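Cytochrome P450 268A2 Cyp268A2 (PDB 6BLD) belongs to the cytochrome P450 family of largely helical haem proteins and holds an iron-bearing protoporphyrin IX and a second bound ligand in its interior. Local coordinates at residues Thr65-Ala68 against Asp69-Val73; Gly149-Phe153 against Val154-Ala158; Ala217-Ala220 against Ala221-Arg224; Ala284-Leu287 against Ala288-Thr292. All blocks are in the same frame, centred on the assembly; numbering follows the deposited sequence.

Contact 1 (Thr65-Ala68 against Asp69-Val73)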
# COMPACT_ATOMS: atom_id res chain seq x y z
N THR A 65 -9.57 -1.51 15.38
CA THR A 65 -9.22 -0.10 15.29
C THR A 65 -8.00 0.31 16.11
O THR A 65 -7.37 1.31 15.79
CB THR A 65 -10.41 0.77 15.71
OG1 THR A 65 -10.83 0.39 17.03
CG2 THR A 65 -11.57 0.60 14.74
N ARG A 66 -7.67 -0.43 17.16
CA ARG A 66 -6.54 -0.08 18.02
C ARG A 66 -5.24 -0.67 17.47
O ARG A 66 -5.23 -1.75 16.88
CB ARG A 66 -6.77 -0.58 19.45
CG ARG A 66 -7.74 0.29 20.24
CD ARG A 66 -7.84 -0.18 21.68
NE ARG A 66 -8.80 0.63 22.44
CZ ARG A 66 -9.23 0.32 23.66
NH1 ARG A 66 -8.80 -0.78 24.26
NH2 ARG A 66 -10.10 1.11 24.28
N ARG A 67 -4.15 0.07 17.66
CA ARG A 67 -2.86 -0.35 17.11
C ARG A 67 -2.41 -1.67 17.71
O ARG A 67 -1.94 -2.56 16.98
CB ARG A 67 -1.81 0.74 17.35
CG ARG A 67 -0.45 0.41 16.75
CD ARG A 67 0.67 0.66 17.75
NE ARG A 67 1.88 -0.08 17.40
CZ ARG A 67 2.36 -1.10 18.09
NH1 ARG A 67 1.74 -1.51 19.19
NH2 ARG A 67 3.47 -1.71 17.69
N ALA A 68 -2.53 -1.83 19.03
CA ALA A 68 -2.10 -3.07 19.67
C ALA A 68 -2.87 -4.27 19.14
O ALA A 68 -2.30 -5.34 18.93
CB ALA A 68 -2.25 -2.96 21.19
N ASP A 69 -4.18 -4.11 18.91
CA ASP A 69 -4.97 -5.22 18.39
C ASP A 69 -4.63 -5.51 16.93
O ASP A 69 -4.67 -6.67 16.50
CB ASP A 69 -6.46 -4.92 18.54
CG ASP A 69 -6.91 -4.93 19.99
OD1 ASP A 69 -6.33 -5.69 20.79
OD2 ASP A 69 -7.86 -4.18 20.32
N ILE A 70 -4.29 -4.47 16.16
CA ILE A 70 -3.85 -4.67 14.78
C ILE A 70 -2.56 -5.48 14.74
O ILE A 70 -2.39 -6.38 13.91
CB ILE A 70 -3.70 -3.31 14.07
CG1 ILE A 70 -5.08 -2.73 13.76
CG2 ILE A 70 -2.86 -3.44 12.81
CD1 ILE A 70 -5.03 -1.34 13.18
N VAL A 71 -1.64 -5.19 15.66
CA VAL A 71 -0.41 -5.98 15.77
C VAL A 71 -0.74 -7.41 16.17
O VAL A 71 -0.14 -8.36 15.66
CB VAL A 71 0.56 -5.30 16.76
CG1 VAL A 71 1.69 -6.25 17.14
CG2 VAL A 71 1.11 -4.01 16.17
N ALA A 72 -1.69 -7.59 17.09
CA ALA A 72 -2.06 -8.93 17.54
C ALA A 72 -2.58 -9.78 16.38
O ALA A 72 -2.19 -10.94 16.23
CB ALA A 72 -3.10 -8.85 18.65
N VAL A 73 -3.46 -9.21 15.55
CA VAL A 73 -3.99 -9.95 14.41
C VAL A 73 -2.88 -10.25 13.41
O VAL A 73 -2.79 -11.37 12.88
CB VAL A 73 -5.15 -9.18 13.77
CG1 VAL A 73 -5.55 -9.80 12.43
CG2 VAL A 73 -6.35 -9.12 14.71
O HOH W 1 -8.94 -2.83 18.11
O HOH W 2 -8.36 -3.44 22.84
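The carboxylate of Asp69 is linked to Arg66 by two waters, and this bridge closes the first turn of helix 67-75. Asp69 CG stands beside its own backbone N and anti to the carbonyl carbon (chi1 -69°), which turns the carboxylate toward the start of the helix. There OD2 accepts from water 1 at 2.8 Å, and the same water accepts from Arg66 N at 2.9 Å. Arg66 is the N-cap residue, so the link recalls one half of a capping box with a solvent molecule inserted. Water 2 donates to the same OD2 at 2.7 Å and is met only weakly by Arg66 NH1; the guanidinium itself bonds more firmly through NE to Arg37 O.

Arg67 takes a different route. Its chain leaves anti to the backbone N, bends at chi2 (-133°) and lays the guanidinium over Val71, whose CG2 lies 3.6 Å from Arg67 NH2 toward the rim of one face. Pro360 O takes the NE hydrogen and helps to hold the group in place. Ala68 contributes mainly backbone: its O accepts from Ala72 N at 3.0 Å, continuing the helical series that begins with Ile70 N to Arg66 O.

In the P450 fold this is the B helix, which follows strand 61-64; Ile70 and Val73 turn onto strand 331-335. The carboxylate of Asp69 lies in the first turn, where it would probably interact favourably with the positive end of the helix dipole, while OD2 accepts a hydrogen from each of two waters, which probably help to hold it there.

Contact 2 (Gly149-Phe153 against Val154-Ala158)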
# COMPACT_ATOMS: atom_id res chain seq x y z
N GLY A 149 6.17 25.70 -12.25
CA GLY A 149 5.18 25.67 -11.20
C GLY A 149 3.77 25.52 -11.73
O GLY A 149 3.47 25.81 -12.89
N GLY A 150 2.87 25.07 -10.85
CA GLY A 150 1.49 24.83 -11.21
C GLY A 150 1.22 23.49 -11.85
O GLY A 150 0.05 23.18 -12.11
N VAL A 151 2.25 22.69 -12.10
CA VAL A 151 2.05 21.39 -12.74
C VAL A 151 1.63 20.36 -11.69
O VAL A 151 1.82 20.54 -10.48
CB VAL A 151 3.33 20.95 -13.48
CG1 VAL A 151 4.28 20.23 -12.54
CG2 VAL A 151 2.97 20.07 -14.67
N ASP A 152 1.04 19.27 -12.17
CA ASP A 152 0.55 18.22 -11.28
C ASP A 152 1.73 17.47 -10.67
O ASP A 152 2.55 16.89 -11.38
CB ASP A 152 -0.35 17.26 -12.05
CG ASP A 152 -0.77 16.06 -11.21
OD1 ASP A 152 -1.02 16.23 -10.00
OD2 ASP A 152 -0.84 14.94 -11.77
N PHE A 153 1.81 17.48 -9.33
CA PHE A 153 2.91 16.82 -8.64
C PHE A 153 2.81 15.31 -8.73
O PHE A 153 3.84 14.62 -8.69
CB PHE A 153 2.94 17.27 -7.18
CG PHE A 153 4.05 16.65 -6.38
CD1 PHE A 153 5.36 17.08 -6.54
CD2 PHE A 153 3.79 15.66 -5.45
CE1 PHE A 153 6.39 16.52 -5.80
CE2 PHE A 153 4.81 15.10 -4.71
CZ PHE A 153 6.11 15.53 -4.88
N VAL A 154 1.60 14.77 -8.86
CA VAL A 154 1.43 13.32 -8.89
C VAL A 154 2.01 12.74 -10.17
O VAL A 154 2.80 11.78 -10.14
CB VAL A 154 -0.05 12.95 -8.73
CG1 VAL A 154 -0.24 11.44 -8.90
CG2 VAL A 154 -0.58 13.41 -7.38
N GLU A 155 1.64 13.31 -11.32
CA GLU A 155 2.08 12.76 -12.60
C GLU A 155 3.54 13.07 -12.90
O GLU A 155 4.22 12.26 -13.54
CB GLU A 155 1.19 13.27 -13.73
CG GLU A 155 1.14 12.37 -14.95
CD GLU A 155 0.32 11.11 -14.71
OE1 GLU A 155 -0.42 11.05 -13.70
OE2 GLU A 155 0.42 10.17 -15.53
N HIS A 156 4.03 14.22 -12.46
CA HIS A 156 5.38 14.67 -12.80
C HIS A 156 6.42 14.30 -11.75
O HIS A 156 7.60 14.65 -11.93
CB HIS A 156 5.39 16.18 -13.03
CG HIS A 156 4.77 16.60 -14.33
ND1 HIS A 156 3.46 16.34 -14.64
CD2 HIS A 156 5.29 17.25 -15.39
CE1 HIS A 156 3.19 16.82 -15.85
NE2 HIS A 156 4.29 17.37 -16.32
N CYS A 157 6.04 13.61 -10.68
CA CYS A 157 7.01 13.29 -9.64
C CYS A 157 6.60 12.07 -8.81
O CYS A 157 7.36 11.10 -8.74
CB CYS A 157 7.21 14.49 -8.71
SG CYS A 157 8.45 14.23 -7.42
N ALA A 158 5.42 12.12 -8.20
CA ALA A 158 5.04 11.10 -7.23
C ALA A 158 4.99 9.71 -7.86
O ALA A 158 5.37 8.72 -7.23
CB ALA A 158 3.69 11.44 -6.61
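The ring of Phe153 has the side chain of Cys157, four residues on, against one face. Phe153 CB lies beside the following peptide, and CG follows anti to the backbone N (chi1 -179°). CD1 then meets Cys157 CB at 3.9 Å. Further out, CE1 lies 3.5 Å from Cys157 SG and CZ 3.7 Å from the same sulfur. Cys157 CB sits over the ring face, a CH-pi contact, whereas the sulfur makes a Cys sulfur-aromatic contact oblique to the ring. On the other branch, CE2 touches Ala158 CB loosely.

The segment is a strand-to-helix junction: strand 151-152 pairs with strand 411-418, and Asp152 is the N-cap of the short helix 153-158. Its OD2 accepts from Glu155 N at 3.0 Å, from well above the carboxylate plane, and OD1 accepts weakly from Val154 N while also serving Met415 N. The helix contains a wider pi-type turn, in which Ala158 N bonds to Phe153 O at 3.0 Å, nearly straight (168°).

Val151 crosses His156 at about a right angle. Its CG2 stands over the centre of the imidazole, 3.5 Å from the centroid, in a second CH-pi contact, and Leu144 of helix 123-147 touches both residues.

Contact 3 (Ala217-Ala220 against Ala221-Arg224)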
# COMPACT_ATOMS: atom_id res chain seq x y z
N ALA A 217 3.95 -12.23 -19.12
CA ALA A 217 4.23 -13.36 -20.00
C ALA A 217 5.41 -13.06 -20.92
O ALA A 217 6.23 -13.95 -21.19
CB ALA A 217 2.99 -13.70 -20.82
N SER A 218 5.51 -11.82 -21.41
CA SER A 218 6.62 -11.46 -22.29
C SER A 218 7.95 -11.45 -21.53
O SER A 218 8.97 -11.91 -22.05
CB SER A 218 6.36 -10.10 -22.94
OG SER A 218 5.33 -10.19 -23.91
N LEU A 219 7.95 -10.91 -20.31
CA LEU A 219 9.19 -10.87 -19.54
C LEU A 219 9.58 -12.25 -19.04
O LEU A 219 10.77 -12.59 -19.00
CB LEU A 219 9.05 -9.89 -18.37
CG LEU A 219 10.33 -9.13 -18.01
CD1 LEU A 219 10.57 -8.00 -18.98
CD2 LEU A 219 10.26 -8.60 -16.58
N ALA A 220 8.60 -13.07 -18.66
CA ALA A 220 8.90 -14.43 -18.21
C ALA A 220 9.53 -15.25 -19.33
O ALA A 220 10.52 -15.96 -19.11
CB ALA A 220 7.63 -15.11 -17.70
N ALA A 221 8.97 -15.16 -20.53
CA ALA A 221 9.55 -15.87 -21.67
C ALA A 221 10.93 -15.33 -22.02
O ALA A 221 11.80 -16.09 -22.45
CB ALA A 221 8.62 -15.78 -22.88
N GLU A 222 11.15 -14.02 -21.84
CA GLU A 222 12.47 -13.45 -22.12
C GLU A 222 13.51 -13.93 -21.12
O GLU A 222 14.64 -14.24 -21.50
CB GLU A 222 12.38 -11.93 -22.12
CG GLU A 222 13.74 -11.24 -22.20
CD GLU A 222 13.74 -9.86 -21.57
OE1 GLU A 222 13.28 -8.90 -22.22
OE2 GLU A 222 14.21 -9.74 -20.42
N ARG A 223 13.14 -14.00 -19.84
CA ARG A 223 14.10 -14.34 -18.80
C ARG A 223 14.35 -15.84 -18.70
O ARG A 223 15.40 -16.25 -18.21
CB ARG A 223 13.65 -13.79 -17.45
CG ARG A 223 13.59 -12.28 -17.39
CD ARG A 223 14.98 -11.67 -17.53
NE ARG A 223 15.12 -10.42 -16.78
CZ ARG A 223 15.66 -9.30 -17.26
NH1 ARG A 223 15.74 -8.22 -16.49
NH2 ARG A 223 16.13 -9.26 -18.50
N ARG A 224 13.42 -16.66 -19.18
CA ARG A 224 13.66 -18.10 -19.19
C ARG A 224 14.67 -18.49 -20.27
O ARG A 224 15.38 -19.49 -20.12
CB ARG A 224 12.34 -18.86 -19.38
CG ARG A 224 11.46 -18.87 -18.14
CD ARG A 224 10.33 -19.88 -18.26
NE ARG A 224 9.28 -19.63 -17.28
CZ ARG A 224 8.12 -19.04 -17.55
NH1 ARG A 224 7.85 -18.65 -18.79
NH2 ARG A 224 7.23 -18.85 -16.59
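The guanidinium of Arg224 lays one of its faces over the methyl of Ala220, NH1 coming to 3.7 Å of Ala220 CB and NH2 to 3.9 Å. At its rim, NE bonds weakly to Val236 O, and NH2 forms a long, weak ion pair with Asp247 OD2. This is an i to i+4 contact near the end of helix 201-225, the G helix of the P450 fold. The arginine chain is extended from CG to NE, but CG sits beside the backbone N (chi1 -74°), and that start directs it back along the helix. CG passes 3.2 Å from Ala220 O, the same oxygen that accepts from Arg224 N at 3.0 Å.

The guanidinium of Arg223 is held by charges instead. Its chain bends at chi2 and chi3, and NE pairs with Asp230 OD2. Two acids, at NE and NH2, probably restrict its rotation. Ala220 and Arg223 both pack on Val236 of helix 231-237, and Ala220 also touches Val250 of helix 247-278, so the small methyl lies where three helices meet. One residue before Ala220, Leu219 O accepts from Arg223 N at 2.9 Å, and the salt bridge from Arg223 NH2 to Glu222 OE2 is 2.8 Å long.

Contact 4 (Ala284-Leu287 against Ala288-Thr292)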
# COMPACT_ATOMS: atom_id res chain seq x y z
N ALA A 284 11.42 22.81 8.07
CA ALA A 284 12.63 23.51 8.46
C ALA A 284 13.46 22.69 9.45
O ALA A 284 14.69 22.74 9.42
CB ALA A 284 12.29 24.87 9.07
N TRP A 285 12.79 21.92 10.32
CA TRP A 285 13.52 21.05 11.23
C TRP A 285 14.27 19.96 10.48
O TRP A 285 15.43 19.68 10.79
CB TRP A 285 12.55 20.44 12.24
CG TRP A 285 13.17 19.43 13.16
CD1 TRP A 285 13.80 19.68 14.35
CD2 TRP A 285 13.22 18.01 12.97
NE1 TRP A 285 14.23 18.50 14.90
CE2 TRP A 285 13.89 17.46 14.08
CE3 TRP A 285 12.76 17.15 11.97
CZ2 TRP A 285 14.12 16.10 14.21
CZ3 TRP A 285 12.99 15.79 12.10
CH2 TRP A 285 13.66 15.28 13.22
N LEU A 286 13.63 19.35 9.49
CA LEU A 286 14.30 18.33 8.69
C LEU A 286 15.45 18.93 7.88
O LEU A 286 16.53 18.34 7.79
CB LEU A 286 13.30 17.63 7.77
CG LEU A 286 13.85 16.63 6.76
CD1 LEU A 286 14.65 15.54 7.46
CD2 LEU A 286 12.72 16.03 5.93
N LEU A 287 15.23 20.11 7.30
CA LEU A 287 16.27 20.75 6.49
C LEU A 287 17.48 21.15 7.33
O LEU A 287 18.60 21.16 6.83
CB LEU A 287 15.68 21.96 5.77
CG LEU A 287 16.64 22.89 5.02
CD1 LEU A 287 17.31 22.14 3.87
CD2 LEU A 287 15.90 24.12 4.50
N ALA A 288 17.27 21.47 8.61
CA ALA A 288 18.36 21.92 9.46
C ALA A 288 19.40 20.83 9.72
O ALA A 288 20.55 21.15 10.04
CB ALA A 288 17.81 22.43 10.80
N ASP A 289 19.02 19.56 9.59
CA ASP A 289 19.94 18.45 9.79
C ASP A 289 19.40 17.21 9.09
O ASP A 289 18.93 16.27 9.74
CB ASP A 289 20.14 18.18 11.29
CG ASP A 289 21.46 17.52 11.59
OD1 ASP A 289 22.12 17.04 10.63
OD2 ASP A 289 21.85 17.47 12.77
N PHE A 290 19.49 17.20 7.76
CA PHE A 290 18.76 16.20 6.96
C PHE A 290 19.28 14.79 7.21
O PHE A 290 18.50 13.88 7.49
CB PHE A 290 18.85 16.56 5.48
CG PHE A 290 18.05 15.66 4.59
CD1 PHE A 290 16.73 15.94 4.30
CD2 PHE A 290 18.63 14.53 4.02
CE1 PHE A 290 15.99 15.12 3.47
CE2 PHE A 290 17.90 13.70 3.20
CZ PHE A 290 16.58 13.99 2.92
N ASP A 291 20.60 14.59 7.08
CA ASP A 291 21.14 13.24 7.13
C ASP A 291 20.92 12.58 8.49
O ASP A 291 20.81 11.36 8.58
CB ASP A 291 22.63 13.26 6.78
CG ASP A 291 22.87 13.62 5.32
OD1 ASP A 291 22.53 12.80 4.44
OD2 ASP A 291 23.41 14.72 5.06
N THR A 292 20.85 13.38 9.56
CA THR A 292 20.60 12.85 10.89
C THR A 292 19.12 12.66 11.19
O THR A 292 18.77 11.82 12.03
CB THR A 292 21.22 13.77 11.95
OG1 THR A 292 22.52 14.18 11.51
CG2 THR A 292 21.35 13.05 13.28
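Leu286 and Phe290 lie side by side and point the same way, one on each side of a break between two helices. Leu286 CG and CD1 both stand 3.8 Å from Phe290 CD1, and Leu286 CD2 comes to 4.2 Å of Phe290 CE1, so the leucine packs obliquely against the CD1/CE1 side of the ring. Each side chain leaves anti to its backbone N (chi1 174° for Leu286 and -176° for Phe290), and this shared setting brings the two together across the turn.

The backbone beneath them shows how the first helix gives out. Ala288 N still makes an i to i+4 bond to Ala284 O at 3.0 Å, though bent, with a weak second share to Trp285 O. Asp289 N then turns to Leu286 O, a weak bond of 3.3 Å. That carbonyl is not bonded by Phe290 N; it meets Phe290 CA instead, at 3.2 Å, in a CA-H...O contact. Asp289, whose phi of -159° departs from helical values, makes the corner.

Asp289 occupies the N-cap position of the next helix yet makes no capping bond with its side chain. Its OD1 is approached from above the carboxylate plane by Thr292 OG1, which donates to it at 3.0 Å. Further out, Arg293 reaches back to bond Trp285 O and makes a cation-pi contact with the indole, while Leu354 touches both Trp285 and Leu286.

Helix 280-288 and helix 290-305 correspond to helices J and K of the P450 fold, the latter carrying the family's ExxR motif near its far end, and this corner is the J-K junction.

The four contacts follow one another along the chain without touching. Contacts 2 and 4 come closest, with nearest atoms about 13 Å apart, whereas the centres of contacts 3 and 4 are about 44 Å apart. Contact 1 lies across the chain's centre from contacts 2 and 3, about 36 Å and 41 Å away between centres. Three of them approach the haem: the side chain of Ile70 is about 8 Å from it, that of Ala158 about 12 Å and that of Leu219 about 14 Å. Helix 247-278, which supplies Val259, Ala260 and Thr264 to the second ligand's pocket, packs on contacts 2 and 3, and helix 201-225 itself contributes Leu205 and Gln209.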